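Endoglucanase A (Clostridium acetobutylicum, PDB 3IK2) probably cleaves internal beta-1,4-glucosidic bonds of cellulose, as an endoglucanase of glycoside hydrolase family 44 built on a TIM-like barrel. Local coordinates at residues 38-43 against 177-182; 220-225 against 271-276; 224-229 against 249-254; 277-282 against 350-355. All coordinates share one frame; numbering follows the deposited sequence.

Interaction 1 of 4, residues 38-43 against 177-182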
loop_
_atom_site.group_PDB
_atom_site.type_symbol
_atom_site.label_atom_id
_atom_site.label_comp_id
_atom_site.label_asym_id
_atom_site.label_seq_id
_atom_site.Cartn_x
_atom_site.Cartn_y
_atom_site.Cartn_z
ATOM N N GLY A 38 -2.757 2.099 -10.423
ATOM C CA GLY A 38 -1.597 1.235 -10.662
ATOM C C GLY A 38 -1.969 -0.214 -10.878
ATOM O O GLY A 38 -3.129 -0.535 -11.157
ATOM N N GLY A 39 -0.991 -1.105 -10.758
ATOM C CA GLY A 39 -1.261 -2.537 -10.941
ATOM C C GLY A 39 -1.032 -2.962 -12.393
ATOM O O GLY A 39 -0.462 -2.218 -13.207
ATOM N N ASN A 40 -1.505 -4.159 -12.723
ATOM C CA ASN A 40 -1.183 -4.776 -13.986
ATOM C C ASN A 40 -1.600 -4.010 -15.218
ATOM O O ASN A 40 -0.944 -4.120 -16.238
ATOM C CB ASN A 40 -1.765 -6.193 -14.017
ATOM C CG ASN A 40 -1.054 -7.113 -13.064
ATOM O OD1 ASN A 40 0.000 -6.760 -12.537
ATOM N ND2 ASN A 40 -1.637 -8.284 -12.808
ATOM N N ARG A 41 -2.699 -3.259 -15.116
ATOM C CA ARG A 41 -3.263 -2.509 -16.247
ATOM C C ARG A 41 -2.460 -1.280 -16.576
ATOM O O ARG A 41 -2.589 -0.743 -17.677
ATOM C CB ARG A 41 -4.719 -2.114 -15.975
ATOM C CG ARG A 41 -5.765 -3.219 -16.303
ATOM C CD ARG A 41 -5.978 -3.256 -17.830
ATOM N NE ARG A 41 -7.042 -4.163 -18.296
ATOM C CZ ARG A 41 -7.606 -4.094 -19.516
ATOM N NH1 ARG A 41 -7.232 -3.170 -20.403
ATOM N NH2 ARG A 41 -8.566 -4.935 -19.852
ATOM N N SER A 42 -1.622 -0.843 -15.631
ATOM C CA SER A 42 -0.778 0.345 -15.790
ATOM C C SER A 42 0.291 0.158 -16.840
ATOM O O SER A 42 0.618 1.099 -17.562
ATOM C CB SER A 42 -0.137 0.773 -14.440
ATOM O OG SER A 42 0.862 -0.151 -13.992
ATOM N N THR A 43 0.831 -1.054 -16.955
ATOM C CA THR A 43 2.066 -1.261 -17.746
ATOM C C THR A 43 1.883 -0.861 -19.208
ATOM O O THR A 43 2.766 -0.219 -19.822
ATOM C CB THR A 43 2.537 -2.716 -17.664
ATOM O OG1 THR A 43 2.807 -3.049 -16.301
ATOM C CG2 THR A 43 3.791 -2.951 -18.521
ATOM N N LEU A 177 6.896 3.870 -10.689
ATOM C CA LEU A 177 7.762 3.451 -11.806
ATOM C C LEU A 177 7.208 2.119 -12.361
ATOM O O LEU A 177 7.734 1.027 -12.059
ATOM C CB LEU A 177 9.215 3.330 -11.323
ATOM C CG LEU A 177 10.150 4.568 -11.138
ATOM C CD1 LEU A 177 9.515 5.978 -11.297
ATOM C CD2 LEU A 177 11.007 4.487 -9.884
ATOM N N ASP A 178 6.137 2.221 -13.168
ATOM C CA ASP A 178 5.432 1.043 -13.693
ATOM C C ASP A 178 4.922 0.129 -12.560
ATOM O O ASP A 178 4.542 0.606 -11.492
ATOM C CB ASP A 178 6.307 0.274 -14.727
ATOM C CG ASP A 178 5.480 -0.507 -15.739
ATOM O OD1 ASP A 178 4.811 -1.495 -15.330
ATOM O OD2 ASP A 178 5.516 -0.142 -16.945
ATOM N N ASN A 179 4.978 -1.182 -12.780
ATOM C CA ASN A 179 4.364 -2.128 -11.866
ATOM C C ASN A 179 4.934 -3.519 -12.005
ATOM O O ASN A 179 5.022 -4.025 -13.106
ATOM C CB ASN A 179 2.859 -2.184 -12.134
ATOM C CG ASN A 179 2.144 -3.143 -11.212
ATOM O OD1 ASN A 179 1.994 -2.867 -10.032
ATOM N ND2 ASN A 179 1.693 -4.273 -11.753
ATOM N N GLU A 180 5.293 -4.145 -10.895
ATOM C CA GLU A 180 5.761 -5.555 -10.911
ATOM C C GLU A 180 6.617 -5.972 -12.120
ATOM O O GLU A 180 6.264 -6.902 -12.855
ATOM C CB GLU A 180 4.596 -6.519 -10.702
ATOM C CG GLU A 180 3.859 -6.234 -9.401
ATOM C CD GLU A 180 2.760 -7.176 -9.139
ATOM O OE1 GLU A 180 2.497 -8.054 -10.005
ATOM O OE2 GLU A 180 2.138 -7.044 -8.064
ATOM N N PRO A 181 7.778 -5.311 -12.282
ATOM C CA PRO A 181 8.659 -5.461 -13.439
ATOM C C PRO A 181 9.218 -6.886 -13.673
ATOM O O PRO A 181 9.386 -7.291 -14.837
ATOM C CB PRO A 181 9.778 -4.448 -13.155
ATOM C CG PRO A 181 9.749 -4.274 -11.693
ATOM C CD PRO A 181 8.327 -4.354 -11.300
ATOM N N SER A 182 9.508 -7.639 -12.606
ATOM C CA SER A 182 9.983 -9.015 -12.778
ATOM C C SER A 182 8.856 -9.942 -13.275
ATOM O O SER A 182 9.112 -11.058 -13.737
ATOM C CB SER A 182 10.645 -9.545 -11.490
ATOM O OG SER A 182 9.706 -9.991 -10.521
HETATM O O HOH W 1 1.623 0.592 -10.371
HETATM O O HOH W 2 2.160 -8.314 -12.682
HETATM O O HOH W 3 2.192 -4.975 -14.561
#
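At the C-terminal mouth of the TIM-like barrel, where the loop after strand 34-37 meets the loop after strand 174-177, Asn179 lies against Gly39 and Asp178 grips Thr43. The second loop carries an Asn-Glu-Pro sequence at the end of the fourth barrel strand, consistent with the active-site rim of related barrel glycosidases. Asn179 lays its amide along the glycine backbone, its chi1 of -180° carrying CG away from the backbone N: Asn179 ND2 is 3.1 Å from Gly39 C and OD1 3.4 Å from Gly39 CA. The Gly39 carbonyl is turned to its own loop, where Ser42 N and OG both bond to Gly39 O, the hydroxyl at 2.6 Å in the carbonyl plane. Thr43 OG1 donates to the syn lone pair of Asp178 OD1 at 2.7 Å. The backbone N atoms of Ala105 and Gly106 bind the other oxygen of Asp178, so both ends of the carboxylate are held. One water accepts from Asn179 ND2 and donates to Thr43 OG1. Asn40 ND2 bonds to Asp57 and Glu180 OE2 to His277; Asn40 OD1 and the second carboxylate oxygen, Glu180 OE1, share a water 2.7 Å from both, between planes turned 76° apart.

Interaction 2 of 4, residues 220-225 against 271-276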
loop_
_atom_site.group_PDB
_atom_site.type_symbol
_atom_site.label_atom_id
_atom_site.label_comp_id
_atom_site.label_asym_id
_atom_site.label_seq_id
_atom_site.Cartn_x
_atom_site.Cartn_y
_atom_site.Cartn_z
ATOM N N GLU A 220 7.234 12.662 -5.686
ATOM C CA GLU A 220 7.923 11.505 -5.106
ATOM C C GLU A 220 7.840 10.280 -6.021
ATOM O O GLU A 220 6.827 10.077 -6.726
ATOM C CB GLU A 220 7.314 11.173 -3.752
ATOM C CG GLU A 220 7.789 12.104 -2.649
ATOM C CD GLU A 220 7.041 11.862 -1.343
ATOM O OE1 GLU A 220 6.009 11.140 -1.344
ATOM O OE2 GLU A 220 7.463 12.430 -0.317
ATOM N N THR A 221 8.911 9.480 -6.009
ATOM C CA THR A 221 8.996 8.296 -6.875
ATOM C C THR A 221 8.957 7.044 -6.047
ATOM O O THR A 221 9.539 6.995 -4.956
ATOM C CB THR A 221 10.276 8.278 -7.766
ATOM O OG1 THR A 221 11.422 8.497 -6.945
ATOM C CG2 THR A 221 10.175 9.351 -8.849
ATOM N N PHE A 222 8.242 6.052 -6.585
ATOM C CA PHE A 222 7.948 4.798 -5.905
ATOM C C PHE A 222 8.467 3.732 -6.841
ATOM O O PHE A 222 8.024 3.671 -8.013
ATOM C CB PHE A 222 6.419 4.599 -5.703
ATOM C CG PHE A 222 5.810 5.484 -4.615
ATOM C CD1 PHE A 222 5.812 6.878 -4.743
ATOM C CD2 PHE A 222 5.247 4.915 -3.472
ATOM C CE1 PHE A 222 5.279 7.691 -3.749
ATOM C CE2 PHE A 222 4.673 5.707 -2.472
ATOM C CZ PHE A 222 4.703 7.116 -2.593
ATOM N N GLY A 223 9.382 2.897 -6.317
ATOM C CA GLY A 223 9.972 1.787 -7.062
ATOM C C GLY A 223 10.575 0.726 -6.154
ATOM O O GLY A 223 10.812 0.977 -4.981
ATOM N N PRO A 224 10.809 -0.491 -6.689
ATOM C CA PRO A 224 10.450 -0.864 -8.058
ATOM C C PRO A 224 9.021 -1.373 -8.226
ATOM O O PRO A 224 8.659 -1.730 -9.336
ATOM C CB PRO A 224 11.467 -1.990 -8.392
ATOM C CG PRO A 224 12.294 -2.177 -7.161
ATOM C CD PRO A 224 11.508 -1.594 -6.021
ATOM N N ALA A 225 8.217 -1.368 -7.159
ATOM C CA ALA A 225 6.873 -2.008 -7.122
ATOM C C ALA A 225 6.962 -3.509 -7.343
ATOM O O ALA A 225 6.316 -4.072 -8.232
ATOM C CB ALA A 225 5.870 -1.354 -8.109
ATOM N N LEU A 271 14.977 8.081 -5.805
ATOM C CA LEU A 271 14.032 7.158 -5.222
ATOM C C LEU A 271 13.564 7.732 -3.917
ATOM O O LEU A 271 14.357 7.878 -2.989
ATOM C CB LEU A 271 14.669 5.766 -4.976
ATOM C CG LEU A 271 13.741 4.680 -4.379
ATOM C CD1 LEU A 271 12.760 4.173 -5.466
ATOM C CD2 LEU A 271 14.491 3.489 -3.686
ATOM N N ASP A 272 12.269 8.040 -3.832
ATOM C CA ASP A 272 11.690 8.476 -2.557
ATOM C C ASP A 272 11.165 7.320 -1.715
ATOM O O ASP A 272 11.375 7.300 -0.516
ATOM C CB ASP A 272 10.610 9.522 -2.762
ATOM C CG ASP A 272 11.161 10.779 -3.345
ATOM O OD1 ASP A 272 11.801 11.551 -2.593
ATOM O OD2 ASP A 272 11.006 10.976 -4.569
ATOM N N ALA A 273 10.471 6.376 -2.341
ATOM C CA ALA A 273 9.849 5.297 -1.617
ATOM C C ALA A 273 10.172 3.948 -2.242
ATOM O O ALA A 273 9.856 3.702 -3.422
ATOM C CB ALA A 273 8.293 5.499 -1.540
ATOM N N LEU A 274 10.808 3.078 -1.451
ATOM C CA LEU A 274 10.959 1.685 -1.834
ATOM C C LEU A 274 9.557 1.076 -1.817
ATOM O O LEU A 274 8.923 0.991 -0.761
ATOM C CB LEU A 274 11.879 0.922 -0.863
ATOM C CG LEU A 274 12.061 -0.572 -1.235
ATOM C CD1 LEU A 274 12.913 -0.728 -2.522
ATOM C CD2 LEU A 274 12.644 -1.373 -0.077
ATOM N N ASP A 275 9.051 0.711 -2.991
ATOM C CA ASP A 275 7.665 0.290 -3.096
ATOM C C ASP A 275 7.527 -1.208 -3.327
ATOM O O ASP A 275 8.170 -1.791 -4.201
ATOM C CB ASP A 275 6.949 1.084 -4.175
ATOM C CG ASP A 275 5.464 0.767 -4.253
ATOM O OD1 ASP A 275 4.750 0.852 -3.223
ATOM O OD2 ASP A 275 4.997 0.455 -5.362
ATOM N N LEU A 276 6.666 -1.819 -2.534
ATOM C CA LEU A 276 6.594 -3.263 -2.416
ATOM C C LEU A 276 5.123 -3.667 -2.421
ATOM O O LEU A 276 4.275 -2.894 -2.004
ATOM C CB LEU A 276 7.238 -3.679 -1.073
ATOM C CG LEU A 276 8.715 -4.050 -0.898
ATOM C CD1 LEU A 276 9.714 -3.510 -1.905
ATOM C CD2 LEU A 276 9.231 -3.902 0.554
#
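Asp272 reaches from just before strand 273-278 to Glu220 and Thr221 at the start of the neighbouring strand, and its atoms can be followed outward. Asp272 CB lies 3.5 Å from Thr221 O. With chi1 at -64°, Asp272 CG stands beside the backbone N and comes 3.7 Å from Glu220 CG. At the tip Asp272 OD2 takes the N-H of Thr221 at 2.9 Å on its anti lone pair and also forms a salt bridge with Lys213, while OD1 skirts Glu220 CG. Glu220 OE1 bonds to Tyr98 OH and OE2 pairs with Lys347, which probably tempers the like charges. Beyond this side-chain clasp the parallel pairing runs through Ala273 N to Thr221 O (2.8 Å), Gly223 N to Ala273 O (3.0 Å) and Asp275 N to Gly223 O (2.7 Å); the last donor stands 55° out of the carbonyl plane, just before the cis peptide that leads into Pro224. Ala273 CB sits over one face of the Phe222 ring, 3.8 Å from its centroid. The Phe222 ring, Ala273 and Asp275 point to the barrel interior, near Phe381 and strand 347-353; Thr221 packs outward on helix 198-215, and Leu271, Leu274 and Pro224 on helix 251-266.

Interaction 3 of 4, residues 224-229 against 249-254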
loop_
_atom_site.group_PDB
_atom_site.type_symbol
_atom_site.label_atom_id
_atom_site.label_comp_id
_atom_site.label_asym_id
_atom_site.label_seq_id
_atom_site.Cartn_x
_atom_site.Cartn_y
_atom_site.Cartn_z
ATOM N N PRO A 224 10.809 -0.491 -6.689
ATOM C CA PRO A 224 10.450 -0.864 -8.058
ATOM C C PRO A 224 9.021 -1.373 -8.226
ATOM O O PRO A 224 8.659 -1.730 -9.336
ATOM C CB PRO A 224 11.467 -1.990 -8.392
ATOM C CG PRO A 224 12.294 -2.177 -7.161
ATOM C CD PRO A 224 11.508 -1.594 -6.021
ATOM N N ALA A 225 8.217 -1.368 -7.159
ATOM C CA ALA A 225 6.873 -2.008 -7.122
ATOM C C ALA A 225 6.962 -3.509 -7.343
ATOM O O ALA A 225 6.316 -4.072 -8.232
ATOM C CB ALA A 225 5.870 -1.354 -8.109
ATOM N N LEU A 226 7.753 -4.151 -6.491
ATOM C CA LEU A 226 8.003 -5.580 -6.540
ATOM C C LEU A 226 6.789 -6.381 -6.069
ATOM O O LEU A 226 6.163 -6.043 -5.056
ATOM C CB LEU A 226 9.202 -5.895 -5.652
ATOM C CG LEU A 226 10.464 -5.108 -5.963
ATOM C CD1 LEU A 226 11.495 -5.262 -4.800
ATOM C CD2 LEU A 226 11.035 -5.514 -7.286
ATOM N N PHE A 227 6.477 -7.446 -6.794
ATOM C CA PHE A 227 5.247 -8.220 -6.589
ATOM C C PHE A 227 5.152 -8.983 -5.257
ATOM O O PHE A 227 4.053 -9.319 -4.800
ATOM C CB PHE A 227 5.023 -9.157 -7.791
ATOM C CG PHE A 227 5.709 -10.520 -7.690
ATOM C CD1 PHE A 227 5.087 -11.591 -7.038
ATOM C CD2 PHE A 227 6.933 -10.751 -8.303
ATOM C CE1 PHE A 227 5.705 -12.836 -6.962
ATOM C CE2 PHE A 227 7.550 -12.027 -8.259
ATOM C CZ PHE A 227 6.944 -13.049 -7.579
ATOM N N GLY A 228 6.301 -9.268 -4.640
ATOM C CA GLY A 228 6.334 -10.284 -3.584
ATOM C C GLY A 228 7.718 -10.801 -3.255
ATOM O O GLY A 228 8.687 -10.414 -3.886
ATOM N N PHE A 229 7.823 -11.694 -2.265
ATOM C CA PHE A 229 9.122 -11.973 -1.684
ATOM C C PHE A 229 10.132 -12.492 -2.700
ATOM O O PHE A 229 11.334 -12.201 -2.604
ATOM C CB PHE A 229 9.014 -12.961 -0.499
ATOM C CG PHE A 229 10.242 -12.997 0.341
ATOM C CD1 PHE A 229 10.305 -12.267 1.519
ATOM C CD2 PHE A 229 11.366 -13.728 -0.070
ATOM C CE1 PHE A 229 11.467 -12.288 2.311
ATOM C CE2 PHE A 229 12.534 -13.734 0.691
ATOM C CZ PHE A 229 12.586 -13.028 1.893
ATOM N N GLN A 249 22.764 -9.676 0.253
ATOM C CA GLN A 249 21.817 -10.673 0.739
ATOM C C GLN A 249 20.668 -10.891 -0.236
ATOM O O GLN A 249 20.263 -12.031 -0.460
ATOM C CB GLN A 249 21.248 -10.305 2.112
ATOM C CG GLN A 249 20.167 -11.253 2.594
ATOM C CD GLN A 249 20.706 -12.654 2.891
ATOM O OE1 GLN A 249 21.276 -12.875 3.945
ATOM N NE2 GLN A 249 20.499 -13.601 1.983
ATOM N N TRP A 250 20.143 -9.808 -0.809
ATOM C CA TRP A 250 18.982 -9.926 -1.696
ATOM C C TRP A 250 18.891 -8.770 -2.669
ATOM O O TRP A 250 19.715 -7.849 -2.619
ATOM C CB TRP A 250 17.660 -10.133 -0.911
ATOM C CG TRP A 250 17.238 -9.044 0.075
ATOM C CD1 TRP A 250 18.010 -8.020 0.564
ATOM C CD2 TRP A 250 15.970 -8.937 0.746
ATOM N NE1 TRP A 250 17.280 -7.256 1.451
ATOM C CE2 TRP A 250 16.035 -7.802 1.596
ATOM C CE3 TRP A 250 14.776 -9.686 0.709
ATOM C CZ2 TRP A 250 14.954 -7.402 2.419
ATOM C CZ3 TRP A 250 13.692 -9.271 1.527
ATOM C CH2 TRP A 250 13.798 -8.139 2.358
ATOM N N PHE A 251 17.924 -8.845 -3.586
ATOM C CA PHE A 251 17.805 -7.850 -4.650
ATOM C C PHE A 251 17.495 -6.468 -4.084
ATOM O O PHE A 251 17.912 -5.492 -4.646
ATOM C CB PHE A 251 16.783 -8.289 -5.738
ATOM C CG PHE A 251 16.394 -7.177 -6.697
ATOM C CD1 PHE A 251 17.154 -6.920 -7.836
ATOM C CD2 PHE A 251 15.281 -6.360 -6.434
ATOM C CE1 PHE A 251 16.792 -5.866 -8.723
ATOM C CE2 PHE A 251 14.936 -5.300 -7.314
ATOM C CZ PHE A 251 15.682 -5.062 -8.442
ATOM N N ILE A 252 16.764 -6.390 -2.971
ATOM C CA ILE A 252 16.476 -5.107 -2.298
ATOM C C ILE A 252 17.719 -4.263 -1.977
ATOM O O ILE A 252 17.713 -3.042 -2.192
ATOM C CB ILE A 252 15.473 -5.288 -1.064
ATOM C CG1 ILE A 252 14.021 -5.445 -1.588
ATOM C CG2 ILE A 252 15.617 -4.124 -0.040
ATOM C CD1 ILE A 252 12.954 -5.825 -0.566
ATOM N N ASP A 253 18.779 -4.914 -1.483
ATOM C CA ASP A 253 20.098 -4.284 -1.231
ATOM C C ASP A 253 20.757 -3.783 -2.533
ATOM O O ASP A 253 21.205 -2.671 -2.613
ATOM C CB ASP A 253 21.059 -5.294 -0.558
ATOM C CG ASP A 253 20.623 -5.677 0.853
ATOM O OD1 ASP A 253 19.779 -4.966 1.439
ATOM O OD2 ASP A 253 21.131 -6.701 1.378
ATOM N N TYR A 254 20.808 -4.639 -3.540
ATOM C CA TYR A 254 21.287 -4.268 -4.856
ATOM C C TYR A 254 20.546 -3.042 -5.345
ATOM O O TYR A 254 21.171 -2.098 -5.851
ATOM C CB TYR A 254 21.096 -5.417 -5.844
ATOM C CG TYR A 254 21.287 -5.038 -7.322
ATOM C CD1 TYR A 254 22.551 -4.987 -7.905
ATOM C CD2 TYR A 254 20.179 -4.741 -8.132
ATOM C CE1 TYR A 254 22.700 -4.622 -9.281
ATOM C CE2 TYR A 254 20.315 -4.409 -9.467
ATOM C CZ TYR A 254 21.568 -4.357 -10.036
ATOM O OH TYR A 254 21.645 -4.027 -11.360
#
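Leu226 pushes its forked end against two residues in the first turn of helix 251-266, Phe251 and Ile252. This is the strand-to-helix packing of a beta-alpha unit in the TIM-like barrel: strand 220-226 supplies the inner layer, and the helix that returns the chain to the next strand, 273-278, lies outside it. The two methyls divide the work. Leu226 CD2 approaches Phe251 CE2 obliquely at 3.9 Å, and Leu226 CD1 meets Ile252 CG1 at 4.1 Å; a CG placed beside the backbone N (chi1 -55°) with an extended second torsion lets the fork straddle the pair. The same CE2 corner of Phe251 also receives Pro224, whose CG lies at the ring edge, near its plane, 4.1 Å from Phe251 CE2, as the two side chains run past each other in opposite directions. Phe251 is further stacked on Phe235, so the ring is gripped from several directions. Farther along, past the N-cap residue Gly228, Phe229 meets Trp250, the N-cap residue of helix 251-266. Their closest atoms are Phe229 CE1 and Trp250 CZ3, 3.8 Å apart; the ring planes make 44° and the centroids stand 5.7 Å apart, an oblique meeting. The contact is wholly apolar, and the one polar atom of the indole is satisfied outside it: Trp250 NE1 bonds to Ser338 OG and only weakly to Asp253 OD1. On the indole itself, Ile252 CB rests over one face, offset toward the rim and 3.6 Å above the ring plane.

Interaction 4 of 4, residues 277-282 against 350-355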
loop_
_atom_site.group_PDB
_atom_site.type_symbol
_atom_site.label_atom_id
_atom_site.label_comp_id
_atom_site.label_asym_id
_atom_site.label_seq_id
_atom_site.Cartn_x
_atom_site.Cartn_y
_atom_site.Cartn_z
ATOM N N HIS A 277 4.843 -4.869 -2.914
ATOM C CA HIS A 277 3.553 -5.497 -2.763
ATOM C C HIS A 277 3.673 -6.675 -1.817
ATOM O O HIS A 277 4.677 -7.370 -1.805
ATOM C CB HIS A 277 2.985 -5.932 -4.123
ATOM C CG HIS A 277 2.794 -4.795 -5.070
ATOM N ND1 HIS A 277 2.504 -4.973 -6.402
ATOM C CD2 HIS A 277 2.890 -3.454 -4.879
ATOM C CE1 HIS A 277 2.418 -3.792 -6.992
ATOM N NE2 HIS A 277 2.659 -2.856 -6.091
ATOM N N TRP A 278 2.645 -6.885 -1.006
ATOM C CA TRP A 278 2.685 -7.922 0.010
ATOM C C TRP A 278 1.334 -8.581 0.124
ATOM O O TRP A 278 0.422 -8.069 0.776
ATOM C CB TRP A 278 3.111 -7.337 1.342
ATOM C CG TRP A 278 3.411 -8.361 2.443
ATOM C CD1 TRP A 278 2.725 -8.529 3.608
ATOM C CD2 TRP A 278 4.490 -9.303 2.476
ATOM N NE1 TRP A 278 3.315 -9.513 4.367
ATOM C CE2 TRP A 278 4.403 -9.999 3.699
ATOM C CE3 TRP A 278 5.524 -9.624 1.591
ATOM C CZ2 TRP A 278 5.313 -11.014 4.059
ATOM C CZ3 TRP A 278 6.433 -10.625 1.948
ATOM C CH2 TRP A 278 6.318 -11.300 3.170
ATOM N N TYR A 279 1.197 -9.697 -0.574
ATOM C CA TYR A 279 0.045 -10.552 -0.422
ATOM C C TYR A 279 0.593 -11.704 0.370
ATOM O O TYR A 279 1.458 -12.415 -0.129
ATOM C CB TYR A 279 -0.482 -11.019 -1.775
ATOM C CG TYR A 279 -1.047 -9.885 -2.607
ATOM C CD1 TYR A 279 -2.386 -9.460 -2.451
ATOM C CD2 TYR A 279 -0.256 -9.238 -3.560
ATOM C CE1 TYR A 279 -2.913 -8.408 -3.240
ATOM C CE2 TYR A 279 -0.779 -8.177 -4.342
ATOM C CZ TYR A 279 -2.105 -7.767 -4.169
ATOM O OH TYR A 279 -2.620 -6.729 -4.954
ATOM N N PRO A 280 0.162 -11.831 1.646
ATOM C CA PRO A 280 0.725 -12.849 2.541
ATOM C C PRO A 280 0.679 -14.278 1.955
ATOM O O PRO A 280 -0.323 -14.689 1.348
ATOM C CB PRO A 280 -0.134 -12.735 3.818
ATOM C CG PRO A 280 -1.295 -11.832 3.461
ATOM C CD PRO A 280 -0.871 -11.002 2.312
ATOM N N GLU A 281 1.788 -14.992 2.125
ATOM C CA GLU A 281 1.910 -16.390 1.759
ATOM C C GLU A 281 1.522 -17.297 2.933
ATOM O O GLU A 281 1.361 -18.511 2.769
ATOM C CB GLU A 281 3.348 -16.690 1.311
ATOM C CG GLU A 281 3.736 -16.060 -0.026
ATOM C CD GLU A 281 3.340 -16.904 -1.227
ATOM O OE1 GLU A 281 2.419 -17.731 -1.124
ATOM O OE2 GLU A 281 3.932 -16.727 -2.306
ATOM N N ALA A 282 1.363 -16.683 4.107
ATOM C CA ALA A 282 0.926 -17.355 5.336
ATOM C C ALA A 282 -0.261 -18.290 5.096
ATOM O O ALA A 282 -1.238 -17.921 4.430
ATOM C CB ALA A 282 0.571 -16.305 6.395
ATOM N N PHE A 350 3.847 0.185 0.858
ATOM C CA PHE A 350 3.133 -1.034 0.405
ATOM C C PHE A 350 1.942 -0.644 -0.462
ATOM O O PHE A 350 0.831 -0.436 0.036
ATOM C CB PHE A 350 2.675 -1.917 1.574
ATOM C CG PHE A 350 3.828 -2.554 2.353
ATOM C CD1 PHE A 350 4.315 -1.962 3.522
ATOM C CD2 PHE A 350 4.427 -3.740 1.905
ATOM C CE1 PHE A 350 5.393 -2.534 4.225
ATOM C CE2 PHE A 350 5.496 -4.318 2.607
ATOM C CZ PHE A 350 5.985 -3.709 3.766
ATOM N N SER A 351 2.183 -0.528 -1.766
ATOM C CA SER A 351 1.155 -0.060 -2.697
ATOM C C SER A 351 0.137 -1.115 -3.123
ATOM O O SER A 351 -0.855 -0.780 -3.757
ATOM C CB SER A 351 1.785 0.606 -3.916
ATOM O OG SER A 351 2.561 -0.332 -4.613
ATOM N N GLU A 352 0.397 -2.378 -2.820
ATOM C CA GLU A 352 -0.637 -3.416 -2.821
ATOM C C GLU A 352 -0.438 -4.400 -1.666
ATOM O O GLU A 352 0.691 -4.769 -1.347
ATOM C CB GLU A 352 -0.667 -4.190 -4.130
ATOM C CG GLU A 352 -1.152 -3.395 -5.334
ATOM C CD GLU A 352 -1.085 -4.201 -6.619
ATOM O OE1 GLU A 352 -1.299 -5.438 -6.540
ATOM O OE2 GLU A 352 -0.839 -3.593 -7.698
ATOM N N TYR A 353 -1.551 -4.799 -1.053
ATOM C CA TYR A 353 -1.583 -5.803 0.014
ATOM C C TYR A 353 -3.068 -6.149 0.173
ATOM O O TYR A 353 -3.947 -5.376 -0.198
ATOM C CB TYR A 353 -0.976 -5.285 1.346
ATOM C CG TYR A 353 -1.844 -4.219 2.002
ATOM C CD1 TYR A 353 -2.848 -4.576 2.929
ATOM C CD2 TYR A 353 -1.680 -2.857 1.690
ATOM C CE1 TYR A 353 -3.673 -3.609 3.509
ATOM C CE2 TYR A 353 -2.513 -1.871 2.287
ATOM C CZ TYR A 353 -3.510 -2.271 3.182
ATOM O OH TYR A 353 -4.322 -1.325 3.760
ATOM N N ASN A 354 -3.343 -7.305 0.739
ATOM C CA ASN A 354 -4.708 -7.741 1.026
ATOM C C ASN A 354 -4.517 -8.992 1.879
ATOM O O ASN A 354 -3.677 -9.837 1.548
ATOM C CB ASN A 354 -5.458 -8.043 -0.286
ATOM C CG ASN A 354 -6.882 -8.532 -0.074
ATOM O OD1 ASN A 354 -7.103 -9.659 0.336
ATOM N ND2 ASN A 354 -7.849 -7.708 -0.413
ATOM N N TYR A 355 -5.290 -9.073 2.973
ATOM C CA TYR A 355 -5.230 -10.161 3.960
ATOM C C TYR A 355 -6.362 -11.180 3.800
ATOM O O TYR A 355 -6.431 -12.136 4.549
ATOM C CB TYR A 355 -5.078 -9.618 5.420
ATOM C CG TYR A 355 -3.614 -9.306 5.688
ATOM C CD1 TYR A 355 -3.039 -8.103 5.247
ATOM C CD2 TYR A 355 -2.776 -10.258 6.297
ATOM C CE1 TYR A 355 -1.694 -7.842 5.428
ATOM C CE2 TYR A 355 -1.416 -10.014 6.470
ATOM C CZ TYR A 355 -0.880 -8.814 6.022
ATOM O OH TYR A 355 0.457 -8.571 6.186
HETATM O O HOH W 4 2.039 -10.531 6.799
#
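This is a contact between neighbouring parallel barrel strands, 273-278 and 347-353, at the C-terminal mouth, where side chains carry more of the contact than backbone pairing: His277 and Trp278 meet Glu352 and its neighbours just where 350-355 turns a corner at Ser351 and Glu352. One straight backbone bond remains, Trp278 N to Glu352 O at 2.9 Å and 161°. The His277 ring takes Glu352 over one face: Glu352 CB is 3.8 Å from the ring centroid, and the carboxylate plane is only 21° from the ring plane, stacked on it. At the edge, His277 NE2 gives a weak bond to Ser351 OG, 2.9 Å away but bent to 123°, while ND1 bonds to Glu180. Tyr279 OH donates to Glu352 OE1, a refined 2.4 Å whose shortness is doubtful at this resolution, and Arg36 pairs with OE2. Farther out, Pro280 CG lies over a face of Tyr355, 3.8 Å from its centroid. One water joins Trp278 NE1 (2.9 Å) and Tyr355 OH (2.6 Å). With Arg36 paired to OE2 and its plane laid on an imidazole, the Glu352 carboxylate probably has little freedom to rotate, consistent with the acidic residue that related barrel glycosidases place on the seventh strand.

Interactions 1, 2 and 4 lie in series along the chain, while interaction 3 starts from the stretch used by interaction 2 and shares Pro224 and Ala225 with it. All belong to the eight-stranded parallel barrel, with centres 11 to 16 Å apart. Strand 220-226 serves interactions 2 and 3, strand 273-278 interactions 2 and 4, and helix 251-266 lies in the connection between them. Interactions 1 and 4 meet through Glu180 OE2 and His277 ND1, 2.7 Å apart, bringing the ends of the fourth and sixth strands to one mouth, which the seventh joins through Glu352, consistent with a shared active-site cleft. Asp275 OD2 and Ser351 OG, also 2.7 Å apart, connect interactions 2 and 4, while interaction 3 packs on the outer side of the strands, against the helix layer.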